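Local atomic coordinates of phospho-2-dehydro-3-deoxyheptonate aldolase (Francisella tularensis, PDB entry 3TQK), a protein that probably catalyses the stereospecific condensation of phosphoenolpyruvate with D-erythrose 4-phosphate to DAHP, the first step of chorismate biosynthesis. Residues G46-V54 and L334-R345. Residues are numbered along the deposited sequence; the frame is centred on the assembly and turned at random.
Sequences GNDDRVAVV and LEMLAEAVQVRR
Val-53 and Leu-337 meet tip to tip, CG2 of the valine 3.7 Å from CD1 of the leucine, where the last helix of a TIM barrel packs on the outside of its first strand. The short segments 51-54 and 334-344 run nearly antiparallel, at 166°, with axes 10.0 Å apart, as expected of a helix layered over a barrel strand. Val-53 divides its two methyls: CG1, anti to the backbone N (chi1 177°), turns to Leu-334 CD2, leaving CG2 for Leu-337. One turn farther along the helix, Val-341 CG2 lies 3.8 Å from Val-51 CG2. Strand 293-299 and helix 276-289 extend this apolar layer through Val-296 and Leu-280, both against Leu-337.

Beyond Val-341 the contact turns polar. Arg-344, bent at chi3, brings NH1 to within 2.9 Å of Asp-49 O; the donor is tilted from the carbonyl plane and the bond is far from straight, with an N-H...O angle of 131°. A water links the same NH1 to Arg-50 O, while NE and NH2 bond to the carbonyls of Ile-287 and Ile-293, so the guanidinium joins the residues leading into strand 51-56 to the backbone of helix 276-289 and strand 293-299. At the outer edge Val-341 CG1 lies over one face of the Arg-345 guanidinium, toward the rim. NH1 and NH2 also reach Asp-83 and Lys-82 O, which helps fix the group's rotation. Arg-345 grips Asp-49 side-on in a salt bridge: Arg-345 NE at 2.9 Å and NH2 at 3.0 Å both reach Asp-49 OD1, from the same face of the carboxylate and above its plane.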
ATOM      1  N   GLY A  46      -2.387  -3.395  28.311  1.00 23.28           N
ATOM      2  CA  GLY A  46      -3.285  -3.211  29.443  1.00 24.22           C
ATOM      3  C   GLY A  46      -2.639  -3.380  30.799  1.00 24.71           C
ATOM      4  O   GLY A  46      -3.322  -3.288  31.823  1.00 26.02           O
ATOM      5  N   ASN A  47      -1.330  -3.605  30.815  1.00 23.87           N
ATOM      6  CA  ASN A  47      -0.597  -3.813  32.055  1.00 24.30           C
ATOM      7  C   ASN A  47      -0.288  -2.522  32.830  1.00 24.47           C
ATOM      8  O   ASN A  47       0.166  -2.574  33.983  1.00 25.60           O
ATOM      9  CB  ASN A  47       0.673  -4.608  31.762  1.00 23.85           C
ATOM     10  CG  ASN A  47       0.365  -5.985  31.190  1.00 24.96           C
ATOM     11  OD1 ASN A  47      -0.600  -6.640  31.607  1.00 26.11           O
ATOM     12  ND2 ASN A  47       1.172  -6.432  30.240  1.00 23.73           N
ATOM     13  N   ASP A  48      -0.533  -1.380  32.187  1.00 23.76           N
ATOM     14  CA  ASP A  48      -0.512  -0.065  32.815  1.00 24.09           C
ATOM     15  C   ASP A  48      -1.811   0.616  32.384  1.00 24.54           C
ATOM     16  O   ASP A  48      -2.250   0.442  31.241  1.00 24.11           O
ATOM     17  CB  ASP A  48       0.714   0.718  32.330  1.00 23.85           C
ATOM     18  CG  ASP A  48       0.845   2.101  32.966  1.00 24.45           C
ATOM     19  OD1 ASP A  48       0.180   2.373  33.987  1.00 25.98           O
ATOM     20  OD2 ASP A  48       1.657   2.905  32.450  1.00 23.38           O
ATOM     21  N   ASP A  49      -2.426   1.385  33.278  1.00 25.53           N
ATOM     22  CA  ASP A  49      -3.721   2.003  32.978  1.00 26.26           C
ATOM     23  C   ASP A  49      -3.628   3.518  32.745  1.00 26.59           C
ATOM     24  O   ASP A  49      -4.646   4.206  32.600  1.00 27.26           O
ATOM     25  CB  ASP A  49      -4.778   1.649  34.044  1.00 27.32           C
ATOM     26  CG  ASP A  49      -4.331   1.945  35.450  1.00 28.38           C
ATOM     27  OD1 ASP A  49      -3.255   2.569  35.610  1.00 27.87           O
ATOM     28  OD2 ASP A  49      -5.072   1.550  36.399  1.00 31.00           O
ATOM     29  N   ARG A  50      -2.404   4.027  32.710  1.00 26.04           N
ATOM     30  CA  ARG A  50      -2.136   5.310  32.071  1.00 26.24           C
ATOM     31  C   ARG A  50      -2.623   5.270  30.627  1.00 25.57           C
ATOM     32  O   ARG A  50      -2.744   4.195  30.037  1.00 25.85           O
ATOM     33  CB  ARG A  50      -0.643   5.625  32.084  1.00 25.34           C
ATOM     34  CG  ARG A  50      -0.111   5.983  33.457  1.00 25.91           C
ATOM     35  CD  ARG A  50       1.263   6.610  33.367  1.00 24.95           C
ATOM     36  NE  ARG A  50       2.171   5.789  32.582  1.00 22.76           N
ATOM     37  CZ  ARG A  50       3.359   6.182  32.144  1.00 22.45           C
ATOM     38  NH1 ARG A  50       3.816   7.406  32.417  1.00 22.82           N
ATOM     39  NH2 ARG A  50       4.100   5.337  31.425  1.00 21.06           N
ATOM     40  N   VAL A  51      -2.924   6.438  30.077  1.00 25.77           N
ATOM     41  CA  VAL A  51      -3.359   6.548  28.693  1.00 25.17           C
ATOM     42  C   VAL A  51      -2.206   7.163  27.889  1.00 24.41           C
ATOM     43  O   VAL A  51      -1.539   8.060  28.372  1.00 24.94           O
ATOM     44  CB  VAL A  51      -4.648   7.376  28.607  1.00 26.42           C
ATOM     45  CG1 VAL A  51      -4.890   7.885  27.203  1.00 26.68           C
ATOM     46  CG2 VAL A  51      -5.836   6.531  29.066  1.00 26.93           C
ATOM     47  N   ALA A  52      -1.936   6.631  26.698  1.00 23.12           N
ATOM     48  CA  ALA A  52      -0.876   7.148  25.823  1.00 22.54           C
ATOM     49  C   ALA A  52      -1.447   8.273  24.975  1.00 23.25           C
ATOM     50  O   ALA A  52      -2.577   8.163  24.491  1.00 23.79           O
ATOM     51  CB  ALA A  52      -0.345   6.057  24.915  1.00 21.13           C
ATOM     52  N   VAL A  53      -0.680   9.345  24.801  1.00 23.20           N
ATOM     53  CA  VAL A  53      -1.135  10.494  24.030  1.00 23.87           C
ATOM     54  C   VAL A  53      -0.076  10.850  23.012  1.00 23.05           C
ATOM     55  O   VAL A  53       1.038  11.255  23.376  1.00 23.17           O
ATOM     56  CB  VAL A  53      -1.434  11.712  24.932  1.00 25.58           C
ATOM     57  CG1 VAL A  53      -1.845  12.910  24.098  1.00 26.50           C
ATOM     58  CG2 VAL A  53      -2.532  11.369  25.943  1.00 26.07           C
ATOM     59  N   VAL A  54      -0.425  10.650  21.742  1.00 22.49           N
ATOM     60  CA  VAL A  54       0.436  10.962  20.613  1.00 21.56           C
ATOM     61  C   VAL A  54      -0.031  12.304  20.098  1.00 23.09           C
ATOM     62  O   VAL A  54      -1.094  12.412  19.493  1.00 23.04           O
ATOM     63  CB  VAL A  54       0.325   9.915  19.502  1.00 20.89           C
ATOM     64  CG1 VAL A  54       1.144  10.352  18.258  1.00 18.69           C
ATOM     65  CG2 VAL A  54       0.770   8.554  20.015  1.00 18.28           C
ATOM     66  N   LEU A 334      -4.951  17.580  27.892  1.00 37.74           N
ATOM     67  CA  LEU A 334      -4.162  16.743  28.795  1.00 36.70           C
ATOM     68  C   LEU A 334      -4.808  16.717  30.189  1.00 38.10           C
ATOM     69  O   LEU A 334      -4.947  15.652  30.793  1.00 36.84           O
ATOM     70  CB  LEU A 334      -2.709  17.218  28.864  1.00 36.25           C
ATOM     71  CG  LEU A 334      -1.876  17.127  27.574  1.00 34.69           C
ATOM     72  CD1 LEU A 334      -0.561  17.872  27.736  1.00 33.98           C
ATOM     73  CD2 LEU A 334      -1.610  15.683  27.150  1.00 31.78           C
ATOM     74  N   GLU A 335      -5.233  17.882  30.679  1.00 40.55           N
ATOM     75  CA  GLU A 335      -5.956  17.959  31.950  1.00 42.33           C
ATOM     76  C   GLU A 335      -7.156  17.011  31.932  1.00 41.89           C
ATOM     77  O   GLU A 335      -7.361  16.242  32.870  1.00 41.63           O
ATOM     78  CB  GLU A 335      -6.424  19.395  32.248  1.00 45.04           C
ATOM     79  CG  GLU A 335      -5.306  20.379  32.628  1.00 47.37           C
ATOM     80  CD  GLU A 335      -5.770  21.843  32.652  1.00 52.00           C
ATOM     81  OE1 GLU A 335      -6.999  22.095  32.698  1.00 55.05           O
ATOM     82  OE2 GLU A 335      -4.904  22.751  32.626  1.00 54.12           O
HETATM   83  N   MSE A 336      -7.938  17.065  30.856  1.00 41.85           N
HETATM   84  CA  MSE A 336      -9.116  16.214  30.725  1.00 41.75           C
HETATM   85  C   MSE A 336      -8.761  14.735  30.765  1.00 39.54           C
HETATM   86  O   MSE A 336      -9.467  13.952  31.397  1.00 39.50           O
HETATM   87  CB  MSE A 336      -9.851  16.505  29.422  1.00 42.20           C
HETATM   88  CG  MSE A 336     -10.583  17.824  29.405  1.00 45.64           C
HETATM   89 SE   MSE A 336     -11.011  18.326  27.578  1.00 46.89          SE
HETATM   90  CE  MSE A 336     -12.412  17.009  27.232  1.00 44.26           C
ATOM     91  N   LEU A 337      -7.688  14.359  30.070  1.00 37.51           N
ATOM     92  CA  LEU A 337      -7.260  12.958  30.014  1.00 35.87           C
ATOM     93  C   LEU A 337      -6.734  12.456  31.364  1.00 35.96           C
ATOM     94  O   LEU A 337      -7.013  11.320  31.760  1.00 34.99           O
ATOM     95  CB  LEU A 337      -6.207  12.747  28.925  1.00 33.97           C
ATOM     96  CG  LEU A 337      -6.788  12.692  27.511  1.00 33.50           C
ATOM     97  CD1 LEU A 337      -5.744  13.039  26.489  1.00 32.94           C
ATOM     98  CD2 LEU A 337      -7.376  11.315  27.220  1.00 32.60           C
ATOM     99  N   ALA A 338      -5.983  13.312  32.058  1.00 36.84           N
ATOM    100  CA  ALA A 338      -5.420  12.966  33.349  1.00 37.21           C
ATOM    101  C   ALA A 338      -6.533  12.786  34.378  1.00 38.87           C
ATOM    102  O   ALA A 338      -6.442  11.911  35.234  1.00 38.59           O
ATOM    103  CB  ALA A 338      -4.415  14.028  33.806  1.00 37.73           C
ATOM    104  N   GLU A 339      -7.587  13.599  34.286  1.00 40.68           N
ATOM    105  CA  GLU A 339      -8.738  13.430  35.169  1.00 42.54           C
ATOM    106  C   GLU A 339      -9.446  12.115  34.868  1.00 41.19           C
ATOM    107  O   GLU A 339      -9.811  11.385  35.785  1.00 41.55           O
ATOM    108  CB  GLU A 339      -9.737  14.584  35.045  1.00 45.00           C
ATOM    109  CG  GLU A 339     -10.690  14.643  36.245  1.00 49.16           C
ATOM    110  CD  GLU A 339     -11.838  15.634  36.092  1.00 55.16           C
ATOM    111  OE1 GLU A 339     -12.150  16.070  34.956  1.00 58.87           O
ATOM    112  OE2 GLU A 339     -12.441  15.977  37.131  1.00 59.93           O
ATOM    113  N   ALA A 340      -9.648  11.833  33.583  1.00 39.53           N
ATOM    114  CA  ALA A 340     -10.247  10.578  33.145  1.00 38.27           C
ATOM    115  C   ALA A 340      -9.546   9.372  33.763  1.00 36.67           C
ATOM    116  O   ALA A 340     -10.208   8.449  34.230  1.00 36.55           O
ATOM    117  CB  ALA A 340     -10.211  10.474  31.625  1.00 37.19           C
ATOM    118  N   VAL A 341      -8.214   9.383  33.757  1.00 35.25           N
ATOM    119  CA  VAL A 341      -7.430   8.288  34.318  1.00 33.94           C
ATOM    120  C   VAL A 341      -7.580   8.237  35.841  1.00 35.55           C
ATOM    121  O   VAL A 341      -7.759   7.157  36.413  1.00 35.36           O
ATOM    122  CB  VAL A 341      -5.940   8.389  33.931  1.00 32.76           C
ATOM    123  CG1 VAL A 341      -5.098   7.357  34.697  1.00 31.22           C
ATOM    124  CG2 VAL A 341      -5.771   8.198  32.430  1.00 30.10           C
ATOM    125  N   GLN A 342      -7.537   9.389  36.500  1.00 36.75           N
ATOM    126  CA  GLN A 342      -7.683   9.410  37.962  1.00 38.52           C
ATOM    127  C   GLN A 342      -9.004   8.757  38.409  1.00 39.42           C
ATOM    128  O   GLN A 342      -9.023   7.968  39.356  1.00 39.56           O
ATOM    129  CB  GLN A 342      -7.548  10.834  38.508  1.00 39.91           C
ATOM    130  CG  GLN A 342      -6.126  11.384  38.381  1.00 40.47           C
ATOM    131  CD  GLN A 342      -6.061  12.900  38.406  1.00 42.31           C
ATOM    132  OE1 GLN A 342      -6.969  13.560  38.889  1.00 45.95           O
ATOM    133  NE2 GLN A 342      -4.977  13.455  37.886  1.00 42.35           N
ATOM    134  N   VAL A 343     -10.089   9.056  37.697  1.00 39.97           N
ATOM    135  CA  VAL A 343     -11.395   8.481  38.001  1.00 41.02           C
ATOM    136  C   VAL A 343     -11.447   7.004  37.619  1.00 39.82           C
ATOM    137  O   VAL A 343     -12.116   6.197  38.274  1.00 40.49           O
ATOM    138  CB  VAL A 343     -12.522   9.257  37.290  1.00 42.28           C
ATOM    139  CG1 VAL A 343     -13.862   8.539  37.431  1.00 43.53           C
ATOM    140  CG2 VAL A 343     -12.624  10.673  37.853  1.00 43.35           C
ATOM    141  N   ARG A 344     -10.731   6.646  36.561  1.00 38.28           N
ATOM    142  CA  ARG A 344     -10.630   5.254  36.168  1.00 36.99           C
ATOM    143  C   ARG A 344     -10.096   4.413  37.330  1.00 37.35           C
ATOM    144  O   ARG A 344     -10.602   3.325  37.579  1.00 37.24           O
ATOM    145  CB  ARG A 344      -9.728   5.098  34.943  1.00 35.08           C
ATOM    146  CG  ARG A 344      -9.622   3.692  34.444  1.00 33.15           C
ATOM    147  CD  ARG A 344      -8.545   3.568  33.407  1.00 32.02           C
ATOM    148  NE  ARG A 344      -9.066   3.572  32.047  1.00 30.33           N
ATOM    149  CZ  ARG A 344      -8.311   3.490  30.962  1.00 29.61           C
ATOM    150  NH1 ARG A 344      -6.989   3.420  31.063  1.00 29.15           N
ATOM    151  NH2 ARG A 344      -8.884   3.482  29.758  1.00 31.24           N
ATOM    152  N   ARG A 345      -9.104   4.935  38.050  1.00 37.77           N
ATOM    153  CA  ARG A 345      -8.358   4.133  39.023  1.00 38.08           C
ATOM    154  C   ARG A 345      -9.074   3.799  40.339  1.00 39.98           C
ATOM    155  O   ARG A 345      -9.694   4.660  40.980  1.00 40.85           O
ATOM    156  CB  ARG A 345      -7.011   4.781  39.341  1.00 37.85           C
ATOM    157  CG  ARG A 345      -6.029   4.725  38.175  1.00 37.07           C
ATOM    158  CD  ARG A 345      -4.599   4.831  38.652  1.00 37.56           C
ATOM    159  NE  ARG A 345      -3.650   4.670  37.557  1.00 36.30           N
ATOM    160  CZ  ARG A 345      -2.940   5.649  37.006  1.00 34.86           C
ATOM    161  NH1 ARG A 345      -3.032   6.903  37.442  1.00 35.94           N
ATOM    162  NH2 ARG A 345      -2.107   5.360  36.021  1.00 33.41           N
TER
HETATM  163  O   HOH W   1      -5.000   2.930  29.201  1.00  2.00           O